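Side-chain contacts in amidase (Bacillus anthracis, PDB 5EWQ), which probably hydrolyses amides to carboxylates and ammonia, as an enzyme of the amidase signature family: residues Glu20-Pro25 / Gly185-Asn190; Ser69-Arg74 / Phe161-Ala166. One frame throughout, in Å; residues are numbered along the deposited sequence.

Contact 1: Glu20-Pro25 / Gly185-Asn190; sequences ERVLQP and GKKGQN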
loop_
_atom_site.group_PDB
_atom_site.type_symbol
_atom_site.label_atom_id
_atom_site.label_comp_id
_atom_site.label_asym_id
_atom_site.label_seq_id
_atom_site.Cartn_x
_atom_site.Cartn_y
_atom_site.Cartn_z
ATOM N N GLU A 20 -22.890 7.673 -1.809
ATOM C CA GLU A 20 -23.160 8.081 -3.184
ATOM C C GLU A 20 -21.935 8.692 -3.861
ATOM O O GLU A 20 -21.956 8.981 -5.057
ATOM C CB GLU A 20 -24.326 9.071 -3.225
ATOM C CG GLU A 20 -25.661 8.463 -2.832
ATOM C CD GLU A 20 -26.100 7.357 -3.775
ATOM O OE1 GLU A 20 -25.795 7.443 -4.983
ATOM O OE2 GLU A 20 -26.747 6.398 -3.305
ATOM N N ARG A 21 -20.871 8.888 -3.090
ATOM C CA ARG A 21 -19.611 9.389 -3.629
ATOM C C ARG A 21 -18.988 8.364 -4.572
ATOM O O ARG A 21 -18.313 8.718 -5.540
ATOM C CB ARG A 21 -18.644 9.728 -2.493
ATOM C CG ARG A 21 -17.251 10.136 -2.945
ATOM C CD ARG A 21 -16.341 10.402 -1.754
ATOM N NE ARG A 21 -16.691 11.633 -1.055
ATOM C CZ ARG A 21 -16.139 12.815 -1.309
ATOM N NH1 ARG A 21 -15.208 12.924 -2.248
ATOM N NH2 ARG A 21 -16.517 13.886 -0.625
ATOM N N VAL A 22 -19.231 7.089 -4.284
ATOM C CA VAL A 22 -18.664 5.994 -5.061
ATOM C C VAL A 22 -19.686 5.405 -6.033
ATOM O O VAL A 22 -19.361 5.105 -7.183
ATOM C CB VAL A 22 -18.132 4.877 -4.135
ATOM C CG1 VAL A 22 -17.692 3.666 -4.942
ATOM C CG2 VAL A 22 -16.989 5.402 -3.284
ATOM N N LEU A 23 -20.923 5.259 -5.570
ATOM C CA LEU A 23 -21.972 4.618 -6.360
ATOM C C LEU A 23 -22.355 5.407 -7.611
ATOM O O LEU A 23 -22.515 4.830 -8.686
ATOM C CB LEU A 23 -23.216 4.392 -5.497
ATOM C CG LEU A 23 -23.078 3.359 -4.379
ATOM C CD1 LEU A 23 -24.385 3.223 -3.614
ATOM C CD2 LEU A 23 -22.642 2.016 -4.946
ATOM N N GLN A 24 -22.504 6.720 -7.467
ATOM C CA GLN A 24 -22.929 7.568 -8.582
ATOM C C GLN A 24 -21.935 7.602 -9.752
ATOM O O GLN A 24 -22.359 7.544 -10.905
ATOM C CB GLN A 24 -23.211 8.992 -8.091
ATOM C CG GLN A 24 -24.559 9.144 -7.407
ATOM C CD GLN A 24 -24.806 10.553 -6.907
ATOM O OE1 GLN A 24 -23.919 11.405 -6.951
ATOM N NE2 GLN A 24 -26.019 10.805 -6.426
ATOM N N PRO A 25 -20.619 7.706 -9.475
ATOM C CA PRO A 25 -19.706 7.577 -10.616
ATOM C C PRO A 25 -19.802 6.204 -11.274
ATOM O O PRO A 25 -19.651 6.094 -12.490
ATOM C CB PRO A 25 -18.326 7.786 -9.989
ATOM C CG PRO A 25 -18.586 8.614 -8.790
ATOM C CD PRO A 25 -19.903 8.130 -8.258
ATOM N N GLY A 185 -12.429 9.745 8.433
ATOM C CA GLY A 185 -13.568 10.635 8.572
ATOM C C GLY A 185 -14.208 10.966 7.238
ATOM O O GLY A 185 -15.313 11.502 7.184
ATOM N N LYS A 186 -13.509 10.638 6.156
ATOM C CA LYS A 186 -13.981 10.934 4.810
ATOM C C LYS A 186 -14.984 9.902 4.304
ATOM O O LYS A 186 -16.061 10.255 3.822
ATOM C CB LYS A 186 -12.798 11.018 3.845
ATOM C CG LYS A 186 -13.187 11.271 2.401
ATOM C CD LYS A 186 -11.977 11.178 1.490
ATOM C CE LYS A 186 -12.339 11.483 0.047
ATOM N NZ LYS A 186 -11.156 11.372 -0.850
ATOM N N LYS A 187 -14.628 8.626 4.415
ATOM C CA LYS A 187 -15.454 7.560 3.861
ATOM C C LYS A 187 -16.032 6.645 4.939
ATOM O O LYS A 187 -17.151 6.148 4.807
ATOM C CB LYS A 187 -14.647 6.732 2.859
ATOM C CG LYS A 187 -15.499 5.839 1.979
ATOM C CD LYS A 187 -16.488 6.662 1.167
ATOM C CE LYS A 187 -17.433 5.772 0.378
ATOM N NZ LYS A 187 -18.294 4.947 1.270
ATOM N N GLY A 188 -15.269 6.421 6.003
ATOM C CA GLY A 188 -15.720 5.571 7.089
ATOM C C GLY A 188 -14.755 4.444 7.401
ATOM O O GLY A 188 -13.555 4.553 7.151
ATOM N N GLN A 189 -15.286 3.351 7.941
ATOM C CA GLN A 189 -14.459 2.235 8.389
ATOM C C GLN A 189 -14.209 1.203 7.293
ATOM O O GLN A 189 -15.138 0.751 6.625
ATOM C CB GLN A 189 -15.106 1.550 9.594
ATOM C CG GLN A 189 -14.370 0.308 10.069
ATOM C CD GLN A 189 -12.997 0.624 10.623
ATOM O OE1 GLN A 189 -12.862 1.402 11.567
ATOM N NE2 GLN A 189 -11.967 0.028 10.033
ATOM N N ASN A 190 -12.944 0.837 7.119
ATOM C CA ASN A 190 -12.562 -0.226 6.199
ATOM C C ASN A 190 -12.757 -1.582 6.866
ATOM O O ASN A 190 -12.414 -1.757 8.036
ATOM C CB ASN A 190 -11.104 -0.055 5.763
ATOM C CG ASN A 190 -10.820 -0.657 4.398
ATOM O OD1 ASN A 190 -10.256 0.005 3.530
ATOM N ND2 ASN A 190 -11.194 -1.917 4.208
#
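With CG anti to the backbone N (chi1 175°) and the chain turned about CG-CD (chi3 -72°), Arg-21 reaches from helix 20-28 to Lys-186, whose own chain is extended from CB to NZ. Lys-186 and Lys-187 sit in the three-residue connection of a small antiparallel beta-hairpin, strands 183-184 and 188-189, and their ends reach the N-terminal helix of this amidase-fold enzyme. The side chains of Arg-21 and Lys-186 lie at roughly 90° to each other, and Lys-186 CE sits over one face of the guanidinium, nearer the edge than the middle of the group, 3.9 Å from Arg-21 NH1. The charged ends come close too, Arg-21 NH1 being 4.6 Å from Lys-186 NZ, but each has acidic partners of its own. Arg-21 forms salt bridges with Asp-18, Asp-142 and Glu-90, while Lys-186 NZ pairs with Asp-123 and bonds to Ser-134; these carboxylates probably offset the repulsion. An arginine suits this site because its three nitrogens serve three separate acids.

Val-22 and Lys-187 meet in a van der Waals contact. Lys-187 bends at chi2 and again at chi4, so its last methylene, CE, bonded to NZ, comes across the CG2 methyl while NZ turns to the side-chain oxygens of Gln-80 and Asn-86. Lysine fits here through its two characters, a greasy stem and a polar tip. The closest approach is Val-22 CG2 to Lys-187 CE, 3.7 Å.

Contact 2: Ser69-Arg74 / Phe161-Ala166; sequences SIYLFR and FVLGKA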
loop_
_atom_site.group_PDB
_atom_site.type_symbol
_atom_site.label_atom_id
_atom_site.label_comp_id
_atom_site.label_asym_id
_atom_site.label_seq_id
_atom_site.Cartn_x
_atom_site.Cartn_y
_atom_site.Cartn_z
ATOM N N SER A 69 -15.350 -2.444 -16.246
ATOM C CA SER A 69 -16.760 -2.617 -15.907
ATOM C C SER A 69 -16.952 -3.622 -14.777
ATOM O O SER A 69 -17.780 -3.418 -13.889
ATOM C CB SER A 69 -17.555 -3.063 -17.135
ATOM O OG SER A 69 -17.175 -4.364 -17.545
ATOM N N ILE A 70 -16.185 -4.708 -14.819
ATOM C CA ILE A 70 -16.271 -5.752 -13.803
ATOM C C ILE A 70 -15.891 -5.217 -12.427
ATOM O O ILE A 70 -16.600 -5.443 -11.446
ATOM C CB ILE A 70 -15.366 -6.950 -14.148
ATOM C CG1 ILE A 70 -15.816 -7.598 -15.458
ATOM C CG2 ILE A 70 -15.377 -7.973 -13.023
ATOM C CD1 ILE A 70 -14.939 -8.743 -15.906
ATOM N N TYR A 71 -14.775 -4.501 -12.364
ATOM C CA TYR A 71 -14.291 -3.935 -11.110
ATOM C C TYR A 71 -15.286 -2.942 -10.518
ATOM O O TYR A 71 -15.593 -3.001 -9.329
ATOM C CB TYR A 71 -12.935 -3.264 -11.322
ATOM C CG TYR A 71 -11.814 -4.247 -11.562
ATOM C CD1 TYR A 71 -11.707 -5.402 -10.801
ATOM C CD2 TYR A 71 -10.873 -4.029 -12.557
ATOM C CE1 TYR A 71 -10.687 -6.309 -11.015
ATOM C CE2 TYR A 71 -9.851 -4.931 -12.782
ATOM C CZ TYR A 71 -9.762 -6.068 -12.007
ATOM O OH TYR A 71 -8.746 -6.972 -12.223
ATOM N N LEU A 72 -15.790 -2.039 -11.355
ATOM C CA LEU A 72 -16.785 -1.064 -10.922
ATOM C C LEU A 72 -18.046 -1.759 -10.421
ATOM O O LEU A 72 -18.664 -1.321 -9.451
ATOM C CB LEU A 72 -17.134 -0.107 -12.064
ATOM C CG LEU A 72 -16.014 0.804 -12.568
ATOM C CD1 LEU A 72 -16.511 1.679 -13.709
ATOM C CD2 LEU A 72 -15.462 1.656 -11.435
ATOM N N PHE A 73 -18.416 -2.847 -11.088
ATOM C CA PHE A 73 -19.586 -3.624 -10.702
ATOM C C PHE A 73 -19.366 -4.311 -9.358
ATOM O O PHE A 73 -20.277 -4.388 -8.534
ATOM C CB PHE A 73 -19.922 -4.656 -11.780
ATOM C CG PHE A 73 -21.102 -5.522 -11.448
ATOM C CD1 PHE A 73 -22.381 -4.993 -11.423
ATOM C CD2 PHE A 73 -20.934 -6.869 -11.171
ATOM C CE1 PHE A 73 -23.470 -5.789 -11.121
ATOM C CE2 PHE A 73 -22.019 -7.670 -10.869
ATOM C CZ PHE A 73 -23.289 -7.129 -10.844
ATOM N N ARG A 74 -18.150 -4.803 -9.141
ATOM C CA ARG A 74 -17.810 -5.472 -7.891
ATOM C C ARG A 74 -17.744 -4.482 -6.731
ATOM O O ARG A 74 -18.171 -4.791 -5.621
ATOM C CB ARG A 74 -16.480 -6.219 -8.023
ATOM C CG ARG A 74 -16.540 -7.427 -8.944
ATOM C CD ARG A 74 -15.224 -8.186 -8.947
ATOM N NE ARG A 74 -14.870 -8.661 -7.613
ATOM C CZ ARG A 74 -15.269 -9.820 -7.102
ATOM N NH1 ARG A 74 -16.042 -10.630 -7.814
ATOM N NH2 ARG A 74 -14.899 -10.170 -5.878
ATOM N N PHE A 161 -3.984 3.559 -15.940
ATOM C CA PHE A 161 -4.841 4.671 -15.552
ATOM C C PHE A 161 -5.403 4.450 -14.153
ATOM O O PHE A 161 -5.555 3.313 -13.708
ATOM C CB PHE A 161 -5.980 4.858 -16.559
ATOM C CG PHE A 161 -7.029 3.781 -16.502
ATOM C CD1 PHE A 161 -6.834 2.570 -17.143
ATOM C CD2 PHE A 161 -8.216 3.987 -15.815
ATOM C CE1 PHE A 161 -7.799 1.579 -17.094
ATOM C CE2 PHE A 161 -9.184 3.002 -15.762
ATOM C CZ PHE A 161 -8.974 1.796 -16.404
ATOM N N VAL A 162 -5.710 5.543 -13.462
ATOM C CA VAL A 162 -6.234 5.458 -12.106
ATOM C C VAL A 162 -7.726 5.129 -12.103
ATOM O O VAL A 162 -8.553 5.942 -12.516
ATOM C CB VAL A 162 -6.003 6.764 -11.327
ATOM C CG1 VAL A 162 -6.500 6.618 -9.897
ATOM C CG2 VAL A 162 -4.530 7.137 -11.347
ATOM N N LEU A 163 -8.057 3.930 -11.635
ATOM C CA LEU A 163 -9.445 3.493 -11.548
ATOM C C LEU A 163 -10.193 4.260 -10.463
ATOM O O LEU A 163 -11.342 4.662 -10.651
ATOM C CB LEU A 163 -9.517 1.991 -11.273
ATOM C CG LEU A 163 -10.909 1.408 -11.026
ATOM C CD1 LEU A 163 -11.791 1.572 -12.254
ATOM C CD2 LEU A 163 -10.815 -0.054 -10.617
ATOM N N GLY A 164 -9.529 4.458 -9.329
ATOM C CA GLY A 164 -10.119 5.171 -8.212
ATOM C C GLY A 164 -9.150 5.311 -7.053
ATOM O O GLY A 164 -7.947 5.099 -7.211
ATOM N N LYS A 165 -9.670 5.665 -5.883
ATOM C CA LYS A 165 -8.825 5.828 -4.706
ATOM C C LYS A 165 -9.290 4.952 -3.547
ATOM O O LYS A 165 -10.482 4.687 -3.390
ATOM C CB LYS A 165 -8.779 7.298 -4.286
ATOM C CG LYS A 165 -8.072 8.180 -5.302
ATOM C CD LYS A 165 -7.933 9.613 -4.823
ATOM C CE LYS A 165 -7.132 10.432 -5.824
ATOM N NZ LYS A 165 -7.003 11.859 -5.422
ATOM N N ALA A 166 -8.333 4.504 -2.741
ATOM C CA ALA A 166 -8.604 3.538 -1.684
ATOM C C ALA A 166 -8.730 4.189 -0.314
ATOM O O ALA A 166 -8.116 5.222 -0.044
ATOM C CB ALA A 166 -7.518 2.483 -1.657
#
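Lys-165 NZ is gripped by the backbone oxygens of Val-125, Met-131 and Pro-132 and by Thr-127 OG1, four oxygens on the side of the strand from which Lys-165 leaves; Leu-163 leaves on the other, toward Tyr-71 and Leu-72. This is helix-on-sheet packing in an alpha/beta amidase fold: helix 64-79 lies against strand 161-166 of the large mixed sheet. Leu-163 has helical rather than extended backbone angles (-70°/-42°), which interrupts the usual alternation, and the CB atoms of Leu-163 and Lys-165 leave the strand in opposite directions. The buried ammonium thus has oxygens around it, while the leucine, on the opposite side, meets carbon atoms of the helix side chains.

The leucine divides its two methyls between consecutive helix residues. With CG anti to the backbone N (chi1 174°), its fork reaches across to the helix, where CD2 of Leu-163 meets CB of Tyr-71 at 3.9 Å. CB is the tyrosine atom nearest that methyl, and the ring is approached obliquely; the Tyr-71 side chain also packs on Val-45, Pro-118 and Pro-218. Branched, flexible leucines suit such an interface, since each methyl can settle against a separate neighbour. Leu-163 also touches Pro-118 and Ala-95. Leu-72 and Leu-163 run antiparallel past one another, bringing Leu-72 CD2 to 3.8 Å from Leu-163 CD1.

Overall arrangement
The two contacts lie on the same side of the chain's centre, their own centres about 13 Å apart and their nearest atoms about 5 Å apart without touching. Along the chain the order is 20-25, 69-74, 161-166, 185-190, so contact 2 falls wholly between the two segments of contact 1. Helix 64-79 and strand 88-91 link them: Val-22 packs on Ile-75 of the helix that carries Tyr-71 and Leu-72, and on Ile-91 of the outermost strand beside 161-166. Helix 20-28 therefore lies at this margin of the sheet, where contact 1 joins it to the hairpin and contact 2 seats the neighbouring helix.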